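Local atomic coordinates of flavin prenyltransferase UbiX (Methanocaldococcus jannaschii, PDB entry 6M8V), a protein that probably transfers a dimethylallyl group from dimethylallyl monophosphate to the flavin of FMN, making the prenyl-FMN cofactor used by UbiD decarboxylases. Residues A[28-33]-A[58-63]; A[73-78]-A[111-116]. One frame throughout, in Å; residues are numbered along the deposited sequence.

Overall arrangement
Both contacts belong to one parallel sheet of a Rossmann-like flavoprotein fold. In contact 1 the strand 58-61, outermost within the chain, pairs with 28-33; in contact 2 the loop 73-78 runs into strand 78-84 and meets the start of strand 114-119. Strand 2-7 lies between the two pairs and bonds to both 28-33 and 78-84. The contact centres are 15 Å apart and the nearest atoms about 7 Å. Contact 1 approaches the cofactor more closely: the side chain of Asn62 is about 5 Å from a bound FMN, whereas the side chain of Asn74 in contact 2 is about 9 Å from one.

Contact 1 (A[28-33]-A[58-63]); sequences EVNLII and DYYEND
The Tyr59 ring overlaps Leu31 and Ile33, crossing Ile33 at about a right angle with its edge at CE1 turned to that residue. Tyr59 CE1 comes 3.9 Å from Ile33 CG1, which sits near the ring plane. Tyr59 CD1 stands 4.1 Å from Leu31 CG. CG of Tyr59 is anti to its backbone N (chi1 175°), a setting that carries the ring along the strand to Ile33, two residues beyond Leu31. There the hydroxyl donates a 2.6 Å hydrogen bond from Tyr59 OH to Glu61 OE1, meeting the carboxylate from above its plane; Lys38 adds a salt bridge to the same oxygen.

The strands beneath are parallel, with axes 24° apart. Asp58 N donates to Val29 O, Leu31 N to Asp58 O, and Tyr60 N to Leu31 O; the last bond, 3.0 Å from Tyr60 N to Leu31 O, is the straightest at 159°. On the face that carries Asn30, Ile32 and Tyr60, the amide of Asn30 approaches the edge of the Tyr60 ring, Asn30 ND2 lying 3.6 Å from Tyr60 CE2, with the two planes inclined to each other. A water joins their polar ends, accepting from Asn30 ND2 and hydrogen-bonded to Tyr60 OH. Farther along, CG2 of Ile32 packs 3.4 Å from the carbonyl O of Tyr60 and also reaches Asn62, whose OD1 accepts from the backbone N of Ile101.

This parallel pair forms one edge of the chain's Rossmann-like sheet, with 58-61 the outermost strand. Direct bonds fix the Tyr59 face, where the hydroxyl and Lys38 tie down Glu61. The other face adds a water between amide and phenol to the packing of Ile32, and probably pays for a buried amide oxygen, Asn30 OD1, with no partner in the model.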
# COMPACT_ATOMS: atom_id res chain seq x y z
N GLU A 28 34.86 -22.23 9.55
CA GLU A 28 35.71 -21.04 9.57
C GLU A 28 34.86 -19.87 10.04
O GLU A 28 33.92 -19.46 9.35
CB GLU A 28 36.32 -20.77 8.20
CG GLU A 28 37.39 -19.68 8.20
CD GLU A 28 37.78 -19.24 6.80
OE1 GLU A 28 38.33 -18.12 6.66
OE2 GLU A 28 37.55 -20.01 5.85
N VAL A 29 35.18 -19.33 11.21
CA VAL A 29 34.34 -18.33 11.87
C VAL A 29 35.08 -17.00 11.86
O VAL A 29 36.20 -16.90 12.37
CB VAL A 29 33.99 -18.77 13.29
CG1 VAL A 29 33.24 -17.66 14.01
CG2 VAL A 29 33.16 -20.05 13.26
N ASN A 30 34.44 -15.99 11.28
CA ASN A 30 34.89 -14.61 11.40
C ASN A 30 33.99 -13.88 12.40
O ASN A 30 32.77 -14.03 12.36
CB ASN A 30 34.88 -13.90 10.05
CG ASN A 30 35.92 -14.44 9.09
OD1 ASN A 30 36.30 -15.61 9.17
ND2 ASN A 30 36.38 -13.60 8.17
N LEU A 31 34.61 -13.11 13.29
CA LEU A 31 33.91 -12.51 14.41
C LEU A 31 34.04 -10.99 14.37
O LEU A 31 35.13 -10.46 14.11
CB LEU A 31 34.47 -13.03 15.74
CG LEU A 31 33.89 -12.52 17.06
CD1 LEU A 31 32.42 -12.89 17.21
CD2 LEU A 31 34.70 -13.09 18.21
N ILE A 32 32.92 -10.31 14.60
CA ILE A 32 32.89 -8.87 14.79
C ILE A 32 32.09 -8.58 16.05
O ILE A 32 31.01 -9.16 16.25
CB ILE A 32 32.27 -8.13 13.58
CG1 ILE A 32 32.80 -8.70 12.26
CG2 ILE A 32 32.54 -6.64 13.68
CD1 ILE A 32 31.97 -8.31 11.05
N ILE A 33 32.61 -7.70 16.90
CA ILE A 33 31.96 -7.34 18.16
C ILE A 33 31.86 -5.82 18.21
O ILE A 33 32.87 -5.12 18.12
CB ILE A 33 32.74 -7.87 19.38
CG1 ILE A 33 32.96 -9.38 19.26
CG2 ILE A 33 31.99 -7.56 20.67
CD1 ILE A 33 33.86 -9.97 20.34
N ASP A 58 39.04 -15.63 12.82
CA ASP A 58 39.46 -14.27 12.49
C ASP A 58 38.58 -13.29 13.25
O ASP A 58 37.42 -13.58 13.55
CB ASP A 58 39.37 -14.00 10.99
CG ASP A 58 40.61 -14.44 10.25
OD1 ASP A 58 41.72 -14.26 10.79
OD2 ASP A 58 40.47 -14.96 9.12
N TYR A 59 39.14 -12.12 13.54
CA TYR A 59 38.42 -11.04 14.19
C TYR A 59 38.66 -9.74 13.44
O TYR A 59 39.76 -9.51 12.93
CB TYR A 59 38.84 -10.88 15.66
CG TYR A 59 38.19 -9.69 16.34
CD1 TYR A 59 36.91 -9.78 16.87
CD2 TYR A 59 38.86 -8.47 16.44
CE1 TYR A 59 36.31 -8.69 17.48
CE2 TYR A 59 38.26 -7.38 17.05
CZ TYR A 59 36.99 -7.49 17.57
OH TYR A 59 36.39 -6.41 18.18
N TYR A 60 37.63 -8.91 13.35
CA TYR A 60 37.76 -7.58 12.76
C TYR A 60 37.01 -6.57 13.63
O TYR A 60 35.94 -6.88 14.17
CB TYR A 60 37.22 -7.54 11.33
CG TYR A 60 37.92 -8.49 10.38
CD1 TYR A 60 39.15 -8.17 9.82
CD2 TYR A 60 37.33 -9.70 10.03
CE1 TYR A 60 39.79 -9.04 8.95
CE2 TYR A 60 37.95 -10.57 9.16
CZ TYR A 60 39.18 -10.24 8.62
OH TYR A 60 39.79 -11.11 7.76
N GLU A 61 37.58 -5.38 13.76
CA GLU A 61 36.92 -4.32 14.50
C GLU A 61 35.70 -3.83 13.72
O GLU A 61 35.68 -3.84 12.49
CB GLU A 61 37.89 -3.17 14.75
CG GLU A 61 37.74 -2.51 16.12
CD GLU A 61 37.86 -3.49 17.26
OE1 GLU A 61 36.82 -3.91 17.81
OE2 GLU A 61 39.00 -3.86 17.62
N ASN A 62 34.67 -3.41 14.46
CA ASN A 62 33.44 -2.97 13.82
C ASN A 62 33.62 -1.72 12.98
O ASN A 62 32.74 -1.39 12.19
CB ASN A 62 32.34 -2.74 14.87
CG ASN A 62 30.93 -2.83 14.28
OD1 ASN A 62 30.74 -3.35 13.18
ND2 ASN A 62 29.95 -2.33 15.02
N ASP A 63 34.74 -1.01 13.13
CA ASP A 63 35.01 0.18 12.33
C ASP A 63 36.09 -0.05 11.28
O ASP A 63 36.53 0.91 10.63
CB ASP A 63 35.38 1.35 13.23
CG ASP A 63 36.60 1.07 14.10
OD1 ASP A 63 37.13 -0.05 14.06
OD2 ASP A 63 37.01 2.00 14.83
O HOH W 1 38.51 -12.92 6.57

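Contact 2 (A[73-78]-A[111-116]); sequences SNKFDA and ERRKLI
The backbones of 73-78 and 111-116 converge from 9.0 Å between the CA atoms of Lys75 and Glu111 to a parallel bridge between Ala78 and Lys114, whose CA atoms are 4.6 Å apart. Ala78 CA also makes a CA-H...O contact with Lys114 O. A Schellman motif at Arg112, with positive phi, closes helix 100-110 just ahead of Arg113.

Arg113 spans the gap: extended from CG to NE, it reaches across the face of the Phe76 ring, where CD packs in a CH-pi contact. Arg113 CZ makes a cation-pi contact 4.6 Å from the Phe76 ring centroid, the guanidinium nearly upright on the ring (planes 84° apart). Arg113 NH1 and Arg113 NH2 both donate to Asn74 O, at 3.0 and 3.1 Å, NH1 on a lone pair and NH2 from above the carbonyl plane. A further bond from NH2 to Gly72 O helps fix the group's rotation, and CG of Glu111 covers the guanidinium face opposite Phe76 N.

This joins the lead-in to strand 78-84 with the start of strand 114-119, adjacent parallel strands of the Rossmann-like sheet. Glu111 OE2 forms a salt bridge with Arg166 of a second subunit, which probably binds dimethylallyl phosphate. Phe76 packs on Ile107 and Ala108 of helix 100-110 and on Ile4 of strand 2-7. Ala78 bonds through its backbone to that strand and touches Leu171 of helix 156-171, while Lys114 NZ hydrogen-bonds to Ile170 O of the same helix.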
# COMPACT_ATOMS: atom_id res chain seq x y z
N SER A 73 33.14 -8.71 -3.33
CA SER A 73 34.11 -9.47 -4.11
C SER A 73 34.69 -10.63 -3.31
O SER A 73 35.12 -11.63 -3.90
CB SER A 73 35.23 -8.54 -4.60
OG SER A 73 35.98 -8.04 -3.51
N ASN A 74 34.71 -10.51 -1.99
CA ASN A 74 35.10 -11.61 -1.12
C ASN A 74 33.86 -12.39 -0.68
O ASN A 74 32.75 -11.86 -0.64
CB ASN A 74 35.87 -11.09 0.10
CG ASN A 74 37.14 -10.35 -0.30
OD1 ASN A 74 37.87 -10.79 -1.18
ND2 ASN A 74 37.41 -9.22 0.35
N LYS A 75 34.06 -13.66 -0.35
CA LYS A 75 32.95 -14.58 -0.21
C LYS A 75 32.82 -15.11 1.22
O LYS A 75 33.80 -15.19 1.96
CB LYS A 75 33.09 -15.75 -1.19
CG LYS A 75 33.28 -15.28 -2.63
CD LYS A 75 32.82 -16.32 -3.63
CE LYS A 75 31.76 -15.76 -4.57
NZ LYS A 75 30.74 -16.78 -4.94
N PHE A 76 31.58 -15.42 1.60
CA PHE A 76 31.27 -16.13 2.83
C PHE A 76 29.96 -16.87 2.63
O PHE A 76 29.24 -16.64 1.65
CB PHE A 76 31.20 -15.19 4.04
CG PHE A 76 30.23 -14.03 3.88
CD1 PHE A 76 28.87 -14.22 4.04
CD2 PHE A 76 30.70 -12.76 3.60
CE1 PHE A 76 27.99 -13.15 3.91
CE2 PHE A 76 29.83 -11.69 3.47
CZ PHE A 76 28.47 -11.89 3.62
N ASP A 77 29.66 -17.77 3.56
CA ASP A 77 28.47 -18.60 3.44
C ASP A 77 27.28 -18.09 4.24
O ASP A 77 26.14 -18.22 3.78
CB ASP A 77 28.78 -20.04 3.87
CG ASP A 77 29.73 -20.73 2.92
OD1 ASP A 77 29.45 -20.74 1.70
OD2 ASP A 77 30.77 -21.26 3.38
N ALA A 78 27.50 -17.52 5.42
CA ALA A 78 26.39 -17.13 6.27
C ALA A 78 26.83 -16.06 7.25
O ALA A 78 28.00 -15.99 7.64
CB ALA A 78 25.82 -18.33 7.03
N GLU A 111 24.36 -10.23 -2.28
CA GLU A 111 24.98 -11.42 -2.84
C GLU A 111 24.16 -12.68 -2.61
O GLU A 111 24.59 -13.77 -3.00
CB GLU A 111 26.39 -11.62 -2.27
CG GLU A 111 27.32 -10.41 -2.41
CD GLU A 111 27.73 -10.11 -3.85
OE1 GLU A 111 27.75 -11.05 -4.68
OE2 GLU A 111 28.05 -8.94 -4.16
N ARG A 112 22.99 -12.55 -1.97
CA ARG A 112 22.07 -13.67 -1.73
C ARG A 112 22.73 -14.76 -0.89
O ARG A 112 22.58 -15.95 -1.17
CB ARG A 112 21.53 -14.23 -3.04
CG ARG A 112 20.87 -13.20 -3.94
CD ARG A 112 19.62 -12.57 -3.31
NE ARG A 112 18.93 -11.72 -4.28
CZ ARG A 112 17.68 -11.28 -4.17
NH1 ARG A 112 16.94 -11.60 -3.11
NH2 ARG A 112 17.17 -10.51 -5.12
N ARG A 113 23.46 -14.36 0.14
CA ARG A 113 24.01 -15.28 1.12
C ARG A 113 23.12 -15.31 2.35
O ARG A 113 22.39 -14.36 2.64
CB ARG A 113 25.45 -14.88 1.48
CG ARG A 113 26.38 -14.86 0.27
CD ARG A 113 27.66 -14.08 0.52
NE ARG A 113 28.42 -13.88 -0.72
CZ ARG A 113 29.53 -13.14 -0.81
NH1 ARG A 113 30.01 -12.52 0.26
NH2 ARG A 113 30.15 -13.01 -1.97
N LYS A 114 23.20 -16.41 3.09
CA LYS A 114 22.29 -16.63 4.21
C LYS A 114 22.54 -15.61 5.32
O LYS A 114 23.68 -15.42 5.76
CB LYS A 114 22.45 -18.05 4.74
CG LYS A 114 21.62 -18.35 5.97
CD LYS A 114 21.69 -19.83 6.32
CE LYS A 114 20.98 -20.68 5.28
NZ LYS A 114 21.07 -22.13 5.62
N LEU A 115 21.47 -14.97 5.79
CA LEU A 115 21.54 -13.98 6.85
C LEU A 115 20.58 -14.37 7.96
O LEU A 115 19.37 -14.47 7.73
CB LEU A 115 21.21 -12.58 6.31
CG LEU A 115 21.06 -11.42 7.30
CD1 LEU A 115 22.34 -11.23 8.11
CD2 LEU A 115 20.68 -10.12 6.58
N ILE A 116 21.13 -14.58 9.15
CA ILE A 116 20.36 -14.91 10.35
C ILE A 116 20.51 -13.76 11.34
O ILE A 116 21.63 -13.36 11.65
CB ILE A 116 20.84 -16.22 11.00
CG1 ILE A 116 20.78 -17.38 10.00
CG2 ILE A 116 20.06 -16.51 12.27
CD1 ILE A 116 21.43 -18.66 10.51